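G/U mismatch-specific DNA glycosylase (Deinococcus radiodurans, PDB 2C2Q) belongs to the uracil-DNA glycosylase superfamily and is a single-chain alpha/beta DNA repair enzyme of the mismatch-specific kind. Local coordinates at residues A[13-21]-A[85-93]; A[100-108]-A[120-130]. The protein carries 1 engineered substitution. All blocks are in the same frame, centred on the assembly; numbering follows the deposited sequence.

How the contacts relate
Contact 1 joins two irregular loops, residues 13-21 ahead of strand 28-32 and residues 85-93 following strand 80-84, whereas contact 2 packs helix 103-113 against helix 123-130. Both are partly buried, contact 2 lying somewhat nearer the centre of the chain, and their centres are about 13 Å apart. Charge dominates contact 1: K87 and R88 reach across to carboxylates and a carbonyl. Contact 2 relies on an indole face and proline, leucine and phenylalanine packing, with a single hydrogen bond between the segments, from R107. The two meet where 85-93 runs beside 100-108: R88 NH1 forms a salt bridge to E105 OE1 at 3.0 Å, and V85 O lies 2.9 Å from R102 N, a probable hydrogen bond.

Contact 1. Residues A[13-21]-A[85-93]; sequences SGEYLVPDV and VAKRHSGVA. Engineered in segment 85-93: A93 (natural residue Asp).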
ATOM      1  N   SER A  13      12.036  -0.864  15.286  1.00 23.96           N
ATOM      2  CA  SER A  13      13.119  -0.678  16.280  1.00 25.67           C
ATOM      3  C   SER A  13      14.372  -0.167  15.552  1.00 26.51           C
ATOM      4  O   SER A  13      15.469  -0.716  15.729  1.00 27.80           O
ATOM      5  CB  SER A  13      13.421  -1.991  16.992  1.00 25.48           C
ATOM      6  OG  SER A  13      12.244  -2.524  17.563  1.00 28.01           O
ATOM      7  N   GLY A  14      14.171   0.857  14.713  1.00 25.85           N
ATOM      8  CA  GLY A  14      15.199   1.349  13.788  1.00 26.52           C
ATOM      9  C   GLY A  14      15.721   0.471  12.642  1.00 25.63           C
ATOM     10  O   GLY A  14      16.701   0.831  11.976  1.00 28.65           O
ATOM     11  N   GLU A  15      15.151  -0.685  12.384  1.00 23.88           N
ATOM     12  CA  GLU A  15      15.653  -1.473  11.274  1.00 22.37           C
ATOM     13  C   GLU A  15      14.986  -1.053   9.950  1.00 22.00           C
ATOM     14  O   GLU A  15      15.531  -1.298   8.877  1.00 23.90           O
ATOM     15  CB  GLU A  15      15.457  -2.941  11.513  1.00 24.42           C
ATOM     16  CG  GLU A  15      16.200  -3.403  12.780  1.00 26.97           C
ATOM     17  CD  GLU A  15      16.148  -4.902  13.012  1.00 33.95           C
ATOM     18  OE1 GLU A  15      15.575  -5.676  12.195  1.00 32.70           O
ATOM     19  OE2 GLU A  15      16.738  -5.339  14.050  1.00 36.40           O
ATOM     20  N   TYR A  16      13.801  -0.472  10.028  1.00 19.76           N
ATOM     21  CA  TYR A  16      13.082  -0.179   8.753  1.00 18.31           C
ATOM     22  C   TYR A  16      13.760   1.005   8.059  1.00 17.12           C
ATOM     23  O   TYR A  16      14.151   1.977   8.713  1.00 18.21           O
ATOM     24  CB  TYR A  16      11.642   0.173   9.009  1.00 17.22           C
ATOM     25  CG  TYR A  16      10.748  -0.955   9.475  1.00 17.94           C
ATOM     26  CD1 TYR A  16      11.176  -2.306   9.494  1.00 16.91           C
ATOM     27  CD2 TYR A  16       9.455  -0.661   9.930  1.00 15.42           C
ATOM     28  CE1 TYR A  16      10.321  -3.296   9.947  1.00 17.49           C
ATOM     29  CE2 TYR A  16       8.618  -1.630  10.399  1.00 14.69           C
ATOM     30  CZ  TYR A  16       9.034  -2.935  10.405  1.00 16.75           C
ATOM     31  OH  TYR A  16       8.114  -3.852  10.866  1.00 19.56           O
ATOM     32  N   LEU A  17      13.872   0.936   6.735  1.00 17.55           N
ATOM     33  CA  LEU A  17      14.518   1.974   5.938  1.00 17.16           C
ATOM     34  C   LEU A  17      13.673   3.243   5.955  1.00 17.22           C
ATOM     35  O   LEU A  17      14.207   4.342   5.999  1.00 18.32           O
ATOM     36  CB  LEU A  17      14.790   1.504   4.497  1.00 17.27           C
ATOM     37  CG  LEU A  17      15.577   0.178   4.305  1.00 19.72           C
ATOM     38  CD1 LEU A  17      15.805  -0.074   2.875  1.00 20.05           C
ATOM     39  CD2 LEU A  17      16.913   0.225   5.101  1.00 22.13           C
ATOM     40  N   VAL A  18      12.327   3.090   5.962  1.00 14.75           N
ATOM     41  CA  VAL A  18      11.397   4.199   6.033  1.00 12.84           C
ATOM     42  C   VAL A  18      10.262   3.759   7.015  1.00 11.69           C
ATOM     43  O   VAL A  18       9.934   2.577   6.977  1.00 12.22           O
ATOM     44  CB  VAL A  18      10.749   4.495   4.676  1.00 12.44           C
ATOM     45  CG1 VAL A  18       9.972   5.807   4.806  1.00 13.74           C
ATOM     46  CG2 VAL A  18      11.883   4.639   3.584  1.00 16.79           C
ATOM     47  N   PRO A  19       9.819   4.626   7.933  1.00 13.40           N
ATOM     48  CA  PRO A  19       8.761   4.258   8.894  1.00 12.53           C
ATOM     49  C   PRO A  19       7.477   3.790   8.187  1.00 13.51           C
ATOM     50  O   PRO A  19       7.125   4.294   7.094  1.00 13.90           O
ATOM     51  CB  PRO A  19       8.468   5.557   9.648  1.00 15.43           C
ATOM     52  CG  PRO A  19       9.764   6.295   9.621  1.00 15.66           C
ATOM     53  CD  PRO A  19      10.275   6.021   8.185  1.00 14.08           C
ATOM     54  N   ASP A  20       6.830   2.813   8.774  1.00 13.94           N
ATOM     55  CA  ASP A  20       5.378   2.602   8.555  1.00 13.79           C
ATOM     56  C   ASP A  20       4.533   3.808   8.919  1.00 14.53           C
ATOM     57  O   ASP A  20       4.934   4.643   9.760  1.00 13.55           O
ATOM     58  CB  ASP A  20       4.921   1.415   9.341  1.00 12.93           C
ATOM     59  CG  ASP A  20       5.355   0.139   8.692  1.00 13.12           C
ATOM     60  OD1 ASP A  20       5.738   0.121   7.460  1.00 14.51           O
ATOM     61  OD2 ASP A  20       5.375  -0.901   9.375  1.00 15.88           O
ATOM     62  N   VAL A  21       3.376   3.966   8.235  1.00 14.63           N
ATOM     63  CA  VAL A  21       2.388   4.933   8.661  1.00 14.13           C
ATOM     64  C   VAL A  21       1.141   4.121   9.014  1.00 15.85           C
ATOM     65  O   VAL A  21       0.360   3.697   8.125  1.00 14.13           O
ATOM     66  CB  VAL A  21       2.083   5.955   7.530  1.00 14.20           C
ATOM     67  CG1 VAL A  21       1.003   6.958   7.912  1.00 14.95           C
ATOM     68  CG2 VAL A  21       3.396   6.626   7.071  1.00 12.87           C
ATOM     69  N   VAL A  85       5.697  -4.860   1.894  1.00 12.31           N
ATOM     70  CA  VAL A  85       5.964  -6.263   2.262  1.00 13.38           C
ATOM     71  C   VAL A  85       7.405  -6.425   2.725  1.00 13.15           C
ATOM     72  O   VAL A  85       7.703  -7.213   3.638  1.00 15.27           O
ATOM     73  CB  VAL A  85       5.625  -7.201   1.081  1.00 12.80           C
ATOM     74  CG1 VAL A  85       5.798  -8.685   1.475  1.00 15.58           C
ATOM     75  CG2 VAL A  85       4.175  -6.933   0.554  1.00 16.45           C
ATOM     76  N   ALA A  86       8.323  -5.705   2.088  1.00 13.47           N
ATOM     77  CA  ALA A  86       9.737  -5.677   2.472  1.00 15.27           C
ATOM     78  C   ALA A  86      10.111  -4.287   3.058  1.00 16.88           C
ATOM     79  O   ALA A  86      10.004  -3.254   2.365  1.00 15.85           O
ATOM     80  CB  ALA A  86      10.594  -6.000   1.297  1.00 15.19           C
ATOM     81  N   LYS A  87      10.545  -4.262   4.320  1.00 15.67           N
ATOM     82  CA  LYS A  87      10.783  -2.996   5.002  1.00 16.51           C
ATOM     83  C   LYS A  87      12.283  -2.670   5.259  1.00 18.04           C
ATOM     84  O   LYS A  87      12.618  -1.561   5.599  1.00 19.00           O
ATOM     85  CB  LYS A  87      10.061  -3.012   6.333  1.00 17.00           C
ATOM     86  CG  LYS A  87       8.544  -2.874   6.218  1.00 17.04           C
ATOM     87  CD  LYS A  87       8.081  -1.521   5.568  1.00 14.49           C
ATOM     88  CE  LYS A  87       8.634  -0.320   6.317  1.00 11.23           C
ATOM     89  NZ  LYS A  87       7.935   0.982   5.970  1.00 11.73           N
ATOM     90  N   ARG A  88      13.122  -3.706   5.200  1.00 18.80           N
ATOM     91  CA  ARG A  88      14.547  -3.579   5.535  1.00 19.16           C
ATOM     92  C   ARG A  88      15.474  -3.580   4.326  1.00 19.60           C
ATOM     93  O   ARG A  88      16.715  -3.561   4.510  1.00 19.61           O
ATOM     94  CB  ARG A  88      14.943  -4.774   6.441  1.00 19.71           C
ATOM     95  CG  ARG A  88      14.153  -4.795   7.783  1.00 20.59           C
ATOM     96  CD  ARG A  88      14.634  -5.893   8.768  1.00 22.83           C
ATOM     97  NE  ARG A  88      13.924  -5.853  10.053  1.00 23.41           N
ATOM     98  CZ  ARG A  88      12.668  -6.297  10.229  1.00 25.32           C
ATOM     99  NH1 ARG A  88      11.963  -6.787   9.210  1.00 23.89           N
ATOM    100  NH2 ARG A  88      12.113  -6.255  11.443  1.00 25.82           N
ATOM    101  N   HIS A  89      14.905  -3.639   3.110  1.00 19.12           N
ATOM    102  CA  HIS A  89      15.690  -3.662   1.894  1.00 17.85           C
ATOM    103  C   HIS A  89      14.992  -2.750   0.883  1.00 19.11           C
ATOM    104  O   HIS A  89      13.783  -2.560   0.942  1.00 16.68           O
ATOM    105  CB  HIS A  89      15.731  -5.086   1.294  1.00 17.40           C
ATOM    106  CG  HIS A  89      16.337  -6.128   2.205  1.00 19.95           C
ATOM    107  ND1 HIS A  89      15.635  -6.727   3.233  1.00 18.48           N
ATOM    108  CD2 HIS A  89      17.584  -6.670   2.233  1.00 24.32           C
ATOM    109  CE1 HIS A  89      16.422  -7.603   3.852  1.00 24.88           C
ATOM    110  NE2 HIS A  89      17.615  -7.577   3.269  1.00 23.11           N
ATOM    111  N   SER A  90      15.776  -2.237  -0.071  1.00 19.53           N
ATOM    112  CA  SER A  90      15.237  -1.410  -1.124  1.00 20.93           C
ATOM    113  C   SER A  90      15.674  -1.934  -2.468  1.00 21.22           C
ATOM    114  O   SER A  90      16.651  -2.706  -2.574  1.00 21.57           O
ATOM    115  CB  SER A  90      15.693   0.036  -0.924  1.00 19.32           C
ATOM    116  OG  SER A  90      17.106   0.215  -1.142  1.00 25.13           O
ATOM    117  N   GLY A  91      14.968  -1.494  -3.498  1.00 22.21           N
ATOM    118  CA  GLY A  91      15.344  -1.792  -4.876  1.00 23.71           C
ATOM    119  C   GLY A  91      14.156  -2.407  -5.579  1.00 23.86           C
ATOM    120  O   GLY A  91      13.018  -2.401  -5.040  1.00 24.14           O
ATOM    121  N   VAL A  92      14.386  -2.943  -6.770  1.00 24.08           N
ATOM    122  CA  VAL A  92      13.305  -3.555  -7.513  1.00 24.52           C
ATOM    123  C   VAL A  92      13.029  -4.951  -6.999  1.00 24.05           C
ATOM    124  O   VAL A  92      13.968  -5.640  -6.506  1.00 21.92           O
ATOM    125  CB  VAL A  92      13.595  -3.544  -9.048  1.00 26.02           C
ATOM    126  CG1 VAL A  92      14.046  -2.145  -9.425  1.00 27.37           C
ATOM    127  CG2 VAL A  92      14.680  -4.558  -9.449  1.00 26.51           C
ATOM    128  N   ALA A  93      11.747  -5.350  -7.033  1.00 24.84           N
ATOM    129  CA  ALA A  93      11.337  -6.695  -6.568  1.00 25.49           C
ATOM    130  C   ALA A  93      12.253  -7.814  -6.994  1.00 25.37           C
ATOM    131  O   ALA A  93      12.665  -8.621  -6.153  1.00 25.74           O
ATOM    132  CB  ALA A  93       9.884  -7.025  -6.998  1.00 25.18           C
TER
HETATM  133  O   HOH W   1       9.320  -5.617  12.310  1.00 27.23           O
HETATM  134  O   HOH W   2      11.326   0.754   4.491  1.00 17.25           O
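K87 and R88 send their charged ends to different parts of 13-21. Bends at chi2 and chi3 curl the K87 chain past the Y16 ring, bringing NZ to V18 O at 2.7 Å and to D20 OD1 at 2.8 Å. Both bonds arrive from above the acceptor's plane, and the second is a salt bridge. D20 is itself well held: OD1 also bonds T83 OG1, and OD2 makes a salt bridge with K109. R88, extended from CG to NE, gives the second salt bridge, NE to E15 OE1 at 2.7 Å. It uses the anti lone pair of OE1, with carboxylate and guanidinium planes 73° apart. R88 NH1 has a second partner, on helix 103-113.

Backbone bonding centres on K87 O, which takes L17 N in a nearly straight bond (3.0 Å, 171° at the hydrogen). A water also donates to K87 O and accepts from V18 N, so the carbonyl has two donors.

The aromatic contacts involve Y16. K87 CB lies over one face of its ring, 3.8 Å from the centroid, in a CH-pi contact, while Y16 CE1 sits over a face of the R88 guanidinium. Ring and guanidinium are steeply inclined, 79° between planes. Y16 OH reaches K109 NZ and shares a water with R88 NH2.

L17 adds a further apolar contact: its CD1 lies against the backbone at H89 C (3.4 Å) and near S90 CB.

The whole is a loop-to-loop junction in an alpha/beta fold, in which the segment leading to strand 28-32 is joined to the loop leaving edge strand 80-84 by the K87 and R88 side chains, the L17-K87 backbone bond and a bridging water.

Contact 2. Residues A[100-108]-A[120-130]; sequences AWRPDELRR and FTSKRGASETL
Helices 103-108 and 123-130 run almost perpendicular, their segment axes 10.0 Å apart at closest approach and crossing at -86°, with P103 and T129 the nearest backbone pair.

Just before R102, the N-cap of helix 103-108, W101 lies against the side of helix 123-130. E128 CG sits over its six-membered ring, 3.7 Å from the centroid, in a CH-pi contact, and the E128 carboxylate stacks on the indole with planes only 10° apart. The bend of E128 at chi2 lays the carboxylate along that face. R124 then grips E128 OE2 side-on with both NE (2.8 Å) and NH2 (2.9 Å), nearly in the guanidinium plane. The same guanidinium is moderately tilted from the indole, its NH2 3.6 Å from W101 CZ2.

Farther in, P103 CB packs on T129 CA at 3.7 Å. L106 CD2 fills the corner between T129 OG1 and the F120 ring, touching CE1 at 3.8 Å. V31 of strand 28-32 adjoins both L106 and F120, continuing this apolar contact into the sheet. T129 OG1 donates back to G125 O, which also accepts T129 N from the opposite face of its plane.

The extended R107 chain carries NH2 to T129 O at 3.2 Å, a fairly straight N-H bond (164°) that meets the carbonyl from above its plane.

P103, L106 and F120 thus supply apolar contacts, and W101-E128-R124 and R107-T129 the polar ones. R107 places positive charge near the C-terminal end of helix 123-130, which would be expected to suit the helix dipole, while R124 probably offsets the E128 carboxylate held flat on the indole.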
ATOM      1  N   ALA A 100      14.073 -10.642   2.206  1.00 20.11           N
ATOM      2  CA  ALA A 100      13.490  -9.295   2.268  1.00 18.50           C
ATOM      3  C   ALA A 100      11.967  -9.278   2.546  1.00 19.07           C
ATOM      4  O   ALA A 100      11.483  -8.360   3.212  1.00 19.36           O
ATOM      5  CB  ALA A 100      13.760  -8.530   0.938  1.00 19.09           C
ATOM      6  N   TRP A 101      11.253 -10.263   2.037  1.00 19.78           N
ATOM      7  CA  TRP A 101       9.801 -10.289   2.032  1.00 20.95           C
ATOM      8  C   TRP A 101       9.291 -10.796   3.367  1.00 21.67           C
ATOM      9  O   TRP A 101       9.581 -11.959   3.731  1.00 22.45           O
ATOM     10  CB  TRP A 101       9.296 -11.228   0.953  1.00 20.56           C
ATOM     11  CG  TRP A 101       9.839 -10.980  -0.399  1.00 21.28           C
ATOM     12  CD1 TRP A 101      10.858 -11.658  -1.036  1.00 20.97           C
ATOM     13  CD2 TRP A 101       9.403  -9.958  -1.314  1.00 20.24           C
ATOM     14  NE1 TRP A 101      11.081 -11.117  -2.282  1.00 23.00           N
ATOM     15  CE2 TRP A 101      10.205 -10.073  -2.489  1.00 19.69           C
ATOM     16  CE3 TRP A 101       8.427  -8.953  -1.254  1.00 22.96           C
ATOM     17  CZ2 TRP A 101      10.040  -9.243  -3.596  1.00 21.44           C
ATOM     18  CZ3 TRP A 101       8.251  -8.118  -2.395  1.00 21.59           C
ATOM     19  CH2 TRP A 101       9.072  -8.260  -3.525  1.00 22.63           C
ATOM     20  N   ARG A 102       8.503  -9.970   4.069  1.00 20.58           N
ATOM     21  CA  ARG A 102       7.938 -10.354   5.386  1.00 20.86           C
ATOM     22  C   ARG A 102       6.418 -10.170   5.484  1.00 20.73           C
ATOM     23  O   ARG A 102       5.942  -9.333   6.279  1.00 21.37           O
ATOM     24  CB  ARG A 102       8.684  -9.671   6.560  1.00 20.41           C
ATOM     25  CG  ARG A 102      10.208  -9.918   6.593  1.00 23.20           C
ATOM     26  CD  ARG A 102      10.552 -11.404   6.853  1.00 25.27           C
ATOM     27  NE  ARG A 102       9.853 -11.809   8.082  1.00 32.33           N
ATOM     28  CZ  ARG A 102      10.332 -11.588   9.329  1.00 36.57           C
ATOM     29  NH1 ARG A 102      11.525 -11.003   9.511  1.00 41.15           N
ATOM     30  NH2 ARG A 102       9.607 -11.921  10.390  1.00 39.23           N
ATOM     31  N   PRO A 103       5.649 -10.912   4.657  1.00 20.61           N
ATOM     32  CA  PRO A 103       4.192 -10.834   4.652  1.00 21.48           C
ATOM     33  C   PRO A 103       3.607 -11.221   6.048  1.00 22.02           C
ATOM     34  O   PRO A 103       2.479 -10.846   6.368  1.00 22.57           O
ATOM     35  CB  PRO A 103       3.761 -11.850   3.567  1.00 21.52           C
ATOM     36  CG  PRO A 103       4.927 -12.778   3.379  1.00 20.62           C
ATOM     37  CD  PRO A 103       6.150 -11.955   3.739  1.00 22.17           C
ATOM     38  N   ASP A 104       4.398 -11.948   6.834  1.00 24.25           N
ATOM     39  CA  ASP A 104       4.074 -12.356   8.191  1.00 25.49           C
ATOM     40  C   ASP A 104       4.020 -11.144   9.110  1.00 24.47           C
ATOM     41  O   ASP A 104       3.024 -10.952   9.779  1.00 23.18           O
ATOM     42  CB  ASP A 104       5.057 -13.430   8.696  1.00 27.18           C
ATOM     43  CG  ASP A 104       6.521 -12.969   8.704  1.00 30.53           C
ATOM     44  OD1 ASP A 104       6.996 -12.449   7.648  1.00 30.89           O
ATOM     45  OD2 ASP A 104       7.276 -13.085   9.706  1.00 36.01           O
ATOM     46  N   GLU A 105       5.043 -10.283   9.055  1.00 22.38           N
ATOM     47  CA  GLU A 105       5.010  -8.997   9.769  1.00 22.02           C
ATOM     48  C   GLU A 105       3.885  -8.088   9.288  1.00 20.32           C
ATOM     49  O   GLU A 105       3.267  -7.394  10.090  1.00 19.70           O
ATOM     50  CB  GLU A 105       6.363  -8.291   9.670  1.00 22.02           C
ATOM     51  CG  GLU A 105       7.468  -8.985  10.460  1.00 26.72           C
ATOM     52  CD  GLU A 105       8.759  -8.217  10.483  1.00 32.36           C
ATOM     53  OE1 GLU A 105       9.132  -7.584   9.460  1.00 29.36           O
ATOM     54  OE2 GLU A 105       9.416  -8.250  11.544  1.00 32.39           O
ATOM     55  N   LEU A 106       3.602  -8.100   7.983  1.00 18.54           N
ATOM     56  CA  LEU A 106       2.470  -7.334   7.451  1.00 18.37           C
ATOM     57  C   LEU A 106       1.176  -7.847   8.103  1.00 19.00           C
ATOM     58  O   LEU A 106       0.364  -7.079   8.556  1.00 16.63           O
ATOM     59  CB  LEU A 106       2.370  -7.497   5.923  1.00 18.94           C
ATOM     60  CG  LEU A 106       1.148  -6.919   5.208  1.00 16.40           C
ATOM     61  CD1 LEU A 106       0.978  -5.425   5.534  1.00 19.31           C
ATOM     62  CD2 LEU A 106       1.341  -7.170   3.696  1.00 16.92           C
ATOM     63  N   ARG A 107       1.007  -9.165   8.097  1.00 20.09           N
ATOM     64  CA  ARG A 107      -0.243  -9.740   8.601  1.00 21.61           C
ATOM     65  C   ARG A 107      -0.445  -9.406  10.056  1.00 22.10           C
ATOM     66  O   ARG A 107      -1.550  -9.068  10.441  1.00 21.50           O
ATOM     67  CB  ARG A 107      -0.243 -11.225   8.351  1.00 22.84           C
ATOM     68  CG  ARG A 107      -0.710 -11.608   6.934  1.00 25.10           C
ATOM     69  CD  ARG A 107      -0.548 -13.140   6.676  1.00 25.06           C
ATOM     70  NE  ARG A 107      -0.866 -13.565   5.301  1.00 30.09           N
ATOM     71  CZ  ARG A 107      -2.088 -13.792   4.826  1.00 32.38           C
ATOM     72  NH1 ARG A 107      -3.171 -13.621   5.596  1.00 34.03           N
ATOM     73  NH2 ARG A 107      -2.243 -14.173   3.551  1.00 31.72           N
ATOM     74  N   ARG A 108       0.617  -9.432  10.850  1.00 21.94           N
ATOM     75  CA  ARG A 108       0.522  -9.022  12.270  1.00 24.09           C
ATOM     76  C   ARG A 108       0.085  -7.572  12.459  1.00 21.70           C
ATOM     77  O   ARG A 108      -0.711  -7.265  13.335  1.00 20.31           O
ATOM     78  CB  ARG A 108       1.830  -9.242  12.996  1.00 22.58           C
ATOM     79  CG  ARG A 108       2.161 -10.707  13.151  1.00 29.03           C
ATOM     80  CD  ARG A 108       3.648 -11.008  13.506  1.00 29.52           C
ATOM     81  NE  ARG A 108       4.148 -10.296  14.681  1.00 37.65           N
ATOM     82  CZ  ARG A 108       5.222  -9.502  14.684  1.00 43.39           C
ATOM     83  NH1 ARG A 108       5.916  -9.317  13.554  1.00 45.98           N
ATOM     84  NH2 ARG A 108       5.606  -8.888  15.812  1.00 43.45           N
ATOM     85  N   PHE A 120      -2.951  -3.666  -2.039  1.00 12.52           N
ATOM     86  CA  PHE A 120      -1.596  -3.846  -2.593  1.00 13.84           C
ATOM     87  C   PHE A 120      -1.441  -2.974  -3.821  1.00 15.13           C
ATOM     88  O   PHE A 120      -2.329  -2.940  -4.699  1.00 15.28           O
ATOM     89  CB  PHE A 120      -1.312  -5.318  -2.935  1.00 15.71           C
ATOM     90  CG  PHE A 120      -1.295  -6.180  -1.709  1.00 16.60           C
ATOM     91  CD1 PHE A 120      -0.108  -6.312  -0.977  1.00 19.65           C
ATOM     92  CD2 PHE A 120      -2.477  -6.729  -1.202  1.00 16.39           C
ATOM     93  CE1 PHE A 120      -0.045  -7.052   0.195  1.00 16.88           C
ATOM     94  CE2 PHE A 120      -2.408  -7.480  -0.006  1.00 20.67           C
ATOM     95  CZ  PHE A 120      -1.204  -7.639   0.666  1.00 17.46           C
ATOM     96  N   THR A 121      -0.361  -2.205  -3.861  1.00 12.61           N
ATOM     97  CA  THR A 121      -0.137  -1.284  -5.015  1.00 14.15           C
ATOM     98  C   THR A 121       0.579  -1.953  -6.184  1.00 14.38           C
ATOM     99  O   THR A 121       1.033  -1.282  -7.095  1.00 15.82           O
ATOM    100  CB  THR A 121       0.641  -0.022  -4.567  1.00 14.70           C
ATOM    101  OG1 THR A 121       1.954  -0.437  -4.080  1.00 15.02           O
ATOM    102  CG2 THR A 121      -0.094   0.628  -3.341  1.00 13.26           C
ATOM    103  N   SER A 122       0.734  -3.260  -6.113  1.00 13.70           N
ATOM    104  CA  SER A 122       1.175  -4.044  -7.279  1.00 16.37           C
ATOM    105  C   SER A 122       0.761  -5.499  -7.106  1.00 17.09           C
ATOM    106  O   SER A 122       0.574  -5.997  -5.998  1.00 18.37           O
ATOM    107  CB  SER A 122       2.700  -3.957  -7.457  1.00 17.39           C
ATOM    108  OG  SER A 122       3.331  -4.546  -6.317  1.00 16.77           O
ATOM    109  N   LYS A 123       0.596  -6.205  -8.218  1.00 18.43           N
ATOM    110  CA  LYS A 123       0.455  -7.658  -8.112  1.00 18.61           C
ATOM    111  C   LYS A 123       1.539  -8.388  -7.317  1.00 18.67           C
ATOM    112  O   LYS A 123       1.221  -9.262  -6.527  1.00 19.07           O
ATOM    113  CB  LYS A 123       0.351  -8.241  -9.521  1.00 19.19           C
ATOM    114  CG  LYS A 123      -0.884  -7.757 -10.209  1.00 19.92           C
ATOM    115  CD  LYS A 123      -1.322  -8.873 -11.180  1.00 23.28           C
ATOM    116  CE  LYS A 123      -2.498  -8.403 -11.996  1.00 23.75           C
ATOM    117  NZ  LYS A 123      -2.887  -9.519 -12.929  1.00 28.92           N
ATOM    118  N   ARG A 124       2.813  -8.018  -7.500  1.00 18.11           N
ATOM    119  CA  ARG A 124       3.883  -8.695  -6.818  1.00 17.76           C
ATOM    120  C   ARG A 124       3.786  -8.687  -5.289  1.00 17.33           C
ATOM    121  O   ARG A 124       4.010  -9.711  -4.642  1.00 18.60           O
ATOM    122  CB  ARG A 124       5.223  -8.060  -7.239  1.00 16.57           C
ATOM    123  CG  ARG A 124       6.446  -8.781  -6.624  1.00 20.18           C
ATOM    124  CD  ARG A 124       6.520 -10.270  -7.002  1.00 16.86           C
ATOM    125  NE  ARG A 124       7.641 -10.989  -6.331  1.00 21.52           N
ATOM    126  CZ  ARG A 124       8.886 -11.143  -6.831  1.00 22.94           C
ATOM    127  NH1 ARG A 124       9.225 -10.572  -7.981  1.00 25.26           N
ATOM    128  NH2 ARG A 124       9.805 -11.825  -6.147  1.00 24.62           N
ATOM    129  N   GLY A 125       3.491  -7.536  -4.711  1.00 17.25           N
ATOM    130  CA  GLY A 125       3.276  -7.457  -3.278  1.00 17.87           C
ATOM    131  C   GLY A 125       2.124  -8.364  -2.851  1.00 17.85           C
ATOM    132  O   GLY A 125       2.261  -9.100  -1.876  1.00 17.80           O
ATOM    133  N   ALA A 126       1.010  -8.326  -3.589  1.00 17.45           N
ATOM    134  CA  ALA A 126      -0.168  -9.143  -3.267  1.00 18.64           C
ATOM    135  C   ALA A 126       0.214 -10.638  -3.379  1.00 20.37           C
ATOM    136  O   ALA A 126      -0.083 -11.443  -2.502  1.00 22.03           O
ATOM    137  CB  ALA A 126      -1.345  -8.797  -4.193  1.00 18.31           C
ATOM    138  N   SER A 127       0.980 -10.967  -4.416  1.00 21.78           N
ATOM    139  CA  SER A 127       1.402 -12.354  -4.690  1.00 24.04           C
ATOM    140  C   SER A 127       2.344 -12.884  -3.611  1.00 23.89           C
ATOM    141  O   SER A 127       2.158 -13.998  -3.149  1.00 25.13           O
ATOM    142  CB  SER A 127       1.995 -12.486  -6.118  1.00 24.06           C
ATOM    143  OG  SER A 127       2.731 -13.699  -6.251  1.00 26.47           O
ATOM    144  N   GLU A 128       3.284 -12.066  -3.137  1.00 25.10           N
ATOM    145  CA  GLU A 128       4.174 -12.465  -2.019  1.00 24.85           C
ATOM    146  C   GLU A 128       3.364 -12.729  -0.740  1.00 26.37           C
ATOM    147  O   GLU A 128       3.734 -13.602   0.035  1.00 28.46           O
ATOM    148  CB  GLU A 128       5.251 -11.423  -1.746  1.00 24.40           C
ATOM    149  CG  GLU A 128       6.324 -11.307  -2.834  1.00 25.13           C
ATOM    150  CD  GLU A 128       7.215 -12.557  -3.021  1.00 26.13           C
ATOM    151  OE1 GLU A 128       7.287 -13.391  -2.101  1.00 24.28           O
ATOM    152  OE2 GLU A 128       7.880 -12.686  -4.102  1.00 24.77           O
ATOM    153  N   THR A 129       2.275 -11.990  -0.541  1.00 25.44           N
ATOM    154  CA  THR A 129       1.423 -12.090   0.664  1.00 26.38           C
ATOM    155  C   THR A 129       0.374 -13.196   0.593  1.00 28.29           C
ATOM    156  O   THR A 129       0.217 -13.958   1.556  1.00 29.64           O
ATOM    157  CB  THR A 129       0.757 -10.717   0.942  1.00 25.46           C
ATOM    158  OG1 THR A 129       1.794  -9.738   1.097  1.00 21.14           O
ATOM    159  CG2 THR A 129      -0.057 -10.700   2.307  1.00 23.16           C
ATOM    160  N   LEU A 130      -0.317 -13.290  -0.536  1.00 29.23           N
ATOM    161  CA  LEU A 130      -1.485 -14.159  -0.677  1.00 31.52           C
ATOM    162  C   LEU A 130      -1.103 -15.562  -1.138  1.00 33.78           C
ATOM    163  O   LEU A 130      -1.934 -16.477  -1.066  1.00 34.50           O
ATOM    164  CB  LEU A 130      -2.539 -13.535  -1.616  1.00 31.19           C
ATOM    165  CG  LEU A 130      -3.127 -12.170  -1.229  1.00 29.93           C
ATOM    166  CD1 LEU A 130      -3.980 -11.561  -2.357  1.00 31.74           C
ATOM    167  CD2 LEU A 130      -3.929 -12.249   0.072  1.00 31.27           C
TER